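Local coordinates for protein putative O-GlcNAcase nagJ (Clostridium perfringens, PDB 6PV5) that belongs to glycoside hydrolase family 84 and probably has hexosaminidase activity, this chain holding the catalytic barrel and its flanking domains, at residues A[289-293]-A[294-298]. Sequence-based numbering, arbitrary orientation.
Sequences ETLYD and MGVRS
Gly-295 and Val-296 turn back onto Leu-291 and Tyr-292 in a Schellman motif that ends helix 274-294 and leads into strand 298-302, the fourth strand of the parallel eight-stranded barrel; Arg-297 then folds over Tyr-292. Met-294 N donates four residues back to Thr-290 O at 3.1 Å, in the carbonyl plane. The side chain, extended beyond CG, runs alongside Thr-290 and brings CE to 3.6 Å from Thr-290 CG2, while Met-246 and Ile-250 of helix 243-255 also touch it. Gly-295 has a positive phi of 117°, where a side chain would collide with the carbonyl O of Met-294, so that glycine suits the position. Its N makes the 5→2 bond to Tyr-292 O from well above the carbonyl plane and donates only weakly to Leu-291 O. Val-296 N closes the wider loop of the motif, the 6→1 bond five residues back to Leu-291 O at 2.9 Å, and its CG2 packs 3.9 Å from Leu-291 CB; both side chains also meet Phe-262 of strand 259-264. Arg-297, bent at chi2, lays its guanidinium over one face of the Tyr-292 ring in a cation-pi stack, with planes 12° apart and CZ 3.9 Å from the ring centroid. With CG anti to the backbone N (chi1 -175°), the Tyr-292 ring is carried toward Arg-297, and its OH is hydrogen-bonded to Glu-330 O, which should help fix the ring. The guanidinium is also held at its edge: NH1 donates nearly in its own plane to a lone pair of Tyr-292 O at 3.1 Å, making this carbonyl a double acceptor, shared with Gly-295 N.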
# COMPACT_ATOMS: atom_id res chain seq x y z
N GLU A 289 -20.28 -17.34 -12.20
CA GLU A 289 -20.67 -17.12 -13.60
C GLU A 289 -21.26 -15.72 -13.77
O GLU A 289 -20.89 -14.99 -14.70
CB GLU A 289 -21.71 -18.17 -14.05
CG GLU A 289 -21.21 -19.61 -14.05
CD GLU A 289 -20.59 -20.11 -15.34
OE1 GLU A 289 -20.35 -19.28 -16.25
OE2 GLU A 289 -20.35 -21.33 -15.44
N THR A 290 -22.18 -15.36 -12.87
CA THR A 290 -22.67 -14.00 -12.70
C THR A 290 -21.51 -13.03 -12.79
O THR A 290 -21.45 -12.20 -13.69
CB THR A 290 -23.31 -13.85 -11.31
OG1 THR A 290 -24.31 -14.86 -11.19
CG2 THR A 290 -23.88 -12.48 -11.04
N LEU A 291 -20.56 -13.18 -11.86
CA LEU A 291 -19.49 -12.22 -11.70
C LEU A 291 -18.65 -12.19 -12.97
O LEU A 291 -18.15 -11.13 -13.37
CB LEU A 291 -18.68 -12.64 -10.47
CG LEU A 291 -19.50 -12.59 -9.18
CD1 LEU A 291 -19.05 -13.65 -8.18
CD2 LEU A 291 -19.46 -11.19 -8.57
N TYR A 292 -18.53 -13.36 -13.62
CA TYR A 292 -17.82 -13.40 -14.89
C TYR A 292 -18.53 -12.51 -15.90
O TYR A 292 -17.88 -11.81 -16.67
CB TYR A 292 -17.66 -14.83 -15.43
CG TYR A 292 -16.82 -14.88 -16.69
CD1 TYR A 292 -15.44 -14.93 -16.60
CD2 TYR A 292 -17.39 -14.84 -17.95
CE1 TYR A 292 -14.64 -14.96 -17.73
CE2 TYR A 292 -16.61 -14.87 -19.10
CZ TYR A 292 -15.23 -14.92 -18.98
OH TYR A 292 -14.42 -14.94 -20.08
N ASP A 293 -19.87 -12.55 -15.86
CA ASP A 293 -20.71 -11.80 -16.79
C ASP A 293 -20.53 -10.29 -16.58
O ASP A 293 -20.53 -9.54 -17.56
CB ASP A 293 -22.19 -12.20 -16.67
CG ASP A 293 -22.48 -13.61 -17.17
OD1 ASP A 293 -21.77 -14.06 -18.09
OD2 ASP A 293 -23.39 -14.25 -16.61
N MET A 294 -20.33 -9.87 -15.32
CA MET A 294 -20.08 -8.47 -14.99
C MET A 294 -18.70 -8.04 -15.49
O MET A 294 -18.44 -6.85 -15.65
CB MET A 294 -20.14 -8.24 -13.48
CG MET A 294 -21.49 -8.50 -12.90
SD MET A 294 -21.45 -8.04 -11.16
CE MET A 294 -22.75 -9.09 -10.53
N GLY A 295 -17.82 -9.01 -15.72
CA GLY A 295 -16.49 -8.68 -16.21
C GLY A 295 -15.39 -9.07 -15.23
O GLY A 295 -14.22 -8.80 -15.48
N VAL A 296 -15.76 -9.75 -14.14
CA VAL A 296 -14.75 -10.25 -13.20
C VAL A 296 -13.94 -11.38 -13.83
O VAL A 296 -14.48 -12.42 -14.21
CB VAL A 296 -15.37 -10.71 -11.86
CG1 VAL A 296 -14.30 -11.10 -10.86
CG2 VAL A 296 -16.29 -9.65 -11.26
N ARG A 297 -12.62 -11.17 -13.89
CA ARG A 297 -11.64 -12.13 -14.38
C ARG A 297 -10.71 -12.66 -13.27
O ARG A 297 -9.84 -13.48 -13.56
CB ARG A 297 -10.80 -11.45 -15.47
CG ARG A 297 -11.57 -11.04 -16.72
CD ARG A 297 -12.12 -12.23 -17.50
NE ARG A 297 -12.88 -11.87 -18.69
CZ ARG A 297 -14.19 -11.62 -18.71
NH1 ARG A 297 -14.90 -11.69 -17.59
NH2 ARG A 297 -14.79 -11.31 -19.84
N SER A 298 -10.84 -12.18 -12.01
CA SER A 298 -10.02 -12.70 -10.91
C SER A 298 -10.89 -13.01 -9.70
O SER A 298 -11.73 -12.20 -9.32
CB SER A 298 -8.93 -11.75 -10.51
OG SER A 298 -7.93 -11.62 -11.51